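Local coordinates for sulfate transporter sulfate transporter family protein (Wolinella succinogenes, PDB 4DGF) that probably transports sulfate or related anions across the membrane as a SulP-family protein, of which this is the STAS domain, at residues D11-S16 with H117-L122. Sequence-based numbering, arbitrary orientation.
Sequences DPDATS and HIDKAL
With its CG anti to the backbone N (chi1 -159°), His-117 swings its imidazole out from the start of the last helix so that the ring edge reaches Asp-13, whose CG lies beside its own backbone N and anti to the carbonyl carbon. The two side chains meet at the N-cap of helix 118-130 in this STAS domain, where the N-terminal loop ahead of strand 24-28 runs past the C-terminal helix. At the ring edge, NE2 of His-117 gives a weak, bent hydrogen bond to OD2 of Asp-13, 3.1 Å long. The carboxylate stands almost upright against the imidazole, the planes 85° apart, and its OD1 comes within 3.3 Å of His-117 CE1. The second ring nitrogen, ND1, caps the helix by accepting from the backbone N of Asp-119 at 3.0 Å; both nitrogens thus have a partner, the ND1 bond being the straighter, which helps to set the ring's rotation. An alanine in place of His-117 is likely to leave the amide of Asp-119 without its capping acceptor and to cost Asp-13 its weak bond from the ring. Lys-18 NZ forms salt bridges with OD1 of both Asp-13 and Asp-119, which probably offsets their like charges. The loop is shaped by a type I turn from Asp-11 to Ala-14, which includes an Asx turn: Asp-11 OD1 accepts from Asp-13 N. Beside the polar pair, buried Ile-118 packs on Ile-56 of the sheet and brings its CG2 to 4.1 Å from the carbonyl O of Asp-13, an oxygen that also accepts a hydrogen bond from Arg-58 NH1.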
ATOM      1  N   ASP A  11       0.937 -19.923  -6.393  1.00 44.98           N
ATOM      2  CA  ASP A  11       0.503 -18.504  -6.240  1.00 35.25           C
ATOM      3  C   ASP A  11       1.070 -17.694  -7.368  1.00 32.04           C
ATOM      4  O   ASP A  11       2.210 -17.224  -7.253  1.00 29.81           O
ATOM      5  CB  ASP A  11       0.904 -17.905  -4.867  1.00 32.39           C
ATOM      6  CG  ASP A  11       0.475 -16.395  -4.707  1.00 30.94           C
ATOM      7  OD1 ASP A  11      -0.083 -15.788  -5.632  1.00 28.87           O
ATOM      8  OD2 ASP A  11       0.710 -15.867  -3.635  1.00 36.25           O
ATOM      9  N   PRO A  12       0.268 -17.493  -8.449  1.00 33.95           N
ATOM     10  CA  PRO A  12       0.828 -16.869  -9.633  1.00 32.94           C
ATOM     11  C   PRO A  12       1.141 -15.386  -9.412  1.00 29.54           C
ATOM     12  O   PRO A  12       1.946 -14.813 -10.140  1.00 28.78           O
ATOM     13  CB  PRO A  12      -0.271 -17.051 -10.701  1.00 35.38           C
ATOM     14  CG  PRO A  12      -1.554 -17.210  -9.930  1.00 36.67           C
ATOM     15  CD  PRO A  12      -1.191 -17.689  -8.547  1.00 35.34           C
ATOM     16  N   ASP A  13       0.543 -14.808  -8.378  1.00 26.88           N
ATOM     17  CA  ASP A  13       0.679 -13.381  -8.087  1.00 23.72           C
ATOM     18  C   ASP A  13       1.575 -13.042  -6.890  1.00 22.64           C
ATOM     19  O   ASP A  13       1.503 -11.923  -6.309  1.00 21.97           O
ATOM     20  CB  ASP A  13      -0.753 -12.772  -7.931  1.00 24.40           C
ATOM     21  CG  ASP A  13      -1.488 -12.755  -9.292  1.00 27.06           C
ATOM     22  OD1 ASP A  13      -0.856 -12.457 -10.334  1.00 26.49           O
ATOM     23  OD2 ASP A  13      -2.674 -13.092  -9.323  1.00 32.12           O
ATOM     24  N   ALA A  14       2.441 -13.975  -6.531  1.00 20.76           N
ATOM     25  CA  ALA A  14       3.426 -13.750  -5.525  1.00 19.86           C
ATOM     26  C   ALA A  14       4.386 -12.665  -5.981  1.00 20.63           C
ATOM     27  O   ALA A  14       4.669 -12.516  -7.188  1.00 19.28           O
ATOM     28  CB  ALA A  14       4.183 -15.034  -5.217  1.00 22.62           C
ATOM     29  N   THR A  15       4.860 -11.846  -5.050  1.00 17.61           N
ATOM     30  CA  THR A  15       5.758 -10.809  -5.477  1.00 16.61           C
ATOM     31  C   THR A  15       7.006 -11.331  -6.234  1.00 17.32           C
ATOM     32  O   THR A  15       7.480 -10.676  -7.152  1.00 17.51           O
ATOM     33  CB  THR A  15       6.192  -9.890  -4.313  1.00 17.41           C
ATOM     34  OG1 THR A  15       4.995  -9.272  -3.771  1.00 15.28           O
ATOM     35  CG2 THR A  15       7.084  -8.802  -4.839  1.00 15.81           C
ATOM     36  N   SER A  16       7.424 -12.508  -5.824  1.00 19.58           N
ATOM     37  CA  SER A  16       8.631 -13.167  -6.410  1.00 20.76           C
ATOM     38  C   SER A  16       8.363 -13.507  -7.895  1.00 23.70           C
ATOM     39  O   SER A  16       9.325 -13.726  -8.643  1.00 27.87           O
ATOM     40  CB  SER A  16       9.012 -14.417  -5.634  1.00 21.71           C
ATOM     41  OG  SER A  16       8.011 -15.383  -5.740  1.00 27.49           O
ATOM     42  N   HIS A 117      -5.310  -5.082  -8.226  1.00 15.77           N
ATOM     43  CA  HIS A 117      -4.376  -6.127  -8.634  1.00 15.24           C
ATOM     44  C   HIS A 117      -2.982  -5.558  -8.675  1.00 14.01           C
ATOM     45  O   HIS A 117      -2.727  -4.435  -9.201  1.00 13.13           O
ATOM     46  CB  HIS A 117      -4.701  -6.711 -10.033  1.00 17.93           C
ATOM     47  CG  HIS A 117      -4.085  -8.116 -10.249  1.00 20.04           C
ATOM     48  ND1 HIS A 117      -2.789  -8.344 -10.662  1.00 20.49           N
ATOM     49  CD2 HIS A 117      -4.623  -9.384 -10.022  1.00 25.04           C
ATOM     50  CE1 HIS A 117      -2.539  -9.666 -10.680  1.00 21.64           C
ATOM     51  NE2 HIS A 117      -3.629 -10.303 -10.289  1.00 22.08           N
ATOM     52  N   ILE A 118      -2.031  -6.413  -8.233  1.00 12.61           N
ATOM     53  CA  ILE A 118      -0.624  -6.055  -8.165  1.00 13.09           C
ATOM     54  C   ILE A 118      -0.042  -5.709  -9.558  1.00 12.99           C
ATOM     55  O   ILE A 118       0.771  -4.757  -9.729  1.00 12.83           O
ATOM     56  CB  ILE A 118       0.225  -7.163  -7.468  1.00 12.57           C
ATOM     57  CG1 ILE A 118       1.669  -6.722  -7.226  1.00 12.93           C
ATOM     58  CG2 ILE A 118       0.197  -8.520  -8.238  1.00 14.02           C
ATOM     59  CD1 ILE A 118       1.803  -5.341  -6.568  1.00 12.10           C
ATOM     60  N   ASP A 119      -0.539  -6.420 -10.594  1.00 14.51           N
ATOM     61  CA  ASP A 119      -0.049  -6.089 -11.936  1.00 16.46           C
ATOM     62  C   ASP A 119      -0.336  -4.655 -12.360  1.00 15.56           C
ATOM     63  O   ASP A 119       0.480  -4.020 -13.010  1.00 16.89           O
ATOM     64  CB  ASP A 119      -0.640  -7.024 -12.965  1.00 18.96           C
ATOM     65  CG  ASP A 119      -0.112  -8.446 -12.875  1.00 22.36           C
ATOM     66  OD1 ASP A 119       0.858  -8.790 -12.139  1.00 22.80           O
ATOM     67  OD2 ASP A 119      -0.699  -9.297 -13.586  1.00 24.03           O
ATOM     68  N   LYS A 120      -1.504  -4.153 -12.022  1.00 15.60           N
ATOM     69  CA  LYS A 120      -1.843  -2.779 -12.364  1.00 16.20           C
ATOM     70  C   LYS A 120      -1.031  -1.836 -11.512  1.00 15.99           C
ATOM     71  O   LYS A 120      -0.652  -0.789 -12.019  1.00 14.62           O
ATOM     72  CB  LYS A 120      -3.340  -2.510 -12.065  1.00 18.38           C
ATOM     73  CG  LYS A 120      -4.245  -3.486 -12.777  1.00 21.82           C
ATOM     74  CD  LYS A 120      -5.730  -3.234 -12.480  1.00 22.63           C
ATOM     75  CE  LYS A 120      -6.496  -4.180 -13.424  1.00 27.41           C
ATOM     76  NZ  LYS A 120      -7.778  -4.570 -12.807  1.00 32.79           N
ATOM     77  N   ALA A 121      -0.890  -2.135 -10.179  1.00 14.47           N
ATOM     78  CA  ALA A 121      -0.133  -1.181  -9.393  1.00 12.88           C
ATOM     79  C   ALA A 121       1.328  -1.084  -9.918  1.00 12.81           C
ATOM     80  O   ALA A 121       1.999  -0.032  -9.857  1.00 13.12           O
ATOM     81  CB  ALA A 121      -0.186  -1.542  -7.893  1.00 11.25           C
ATOM     82  N   LEU A 122       1.870  -2.237 -10.261  1.00 13.33           N
ATOM     83  CA  LEU A 122       3.244  -2.275 -10.757  1.00 13.95           C
ATOM     84  C   LEU A 122       3.427  -1.522 -12.080  1.00 15.75           C
ATOM     85  O   LEU A 122       4.479  -0.814 -12.290  1.00 17.06           O
ATOM     86  CB  LEU A 122       3.742  -3.700 -10.988  1.00 14.84           C
ATOM     87  CG  LEU A 122       4.259  -4.329  -9.689  1.00 14.67           C
ATOM     88  CD1 LEU A 122       4.546  -5.842  -9.888  1.00 17.79           C
ATOM     89  CD2 LEU A 122       5.470  -3.670  -8.997  1.00 15.71           C
TER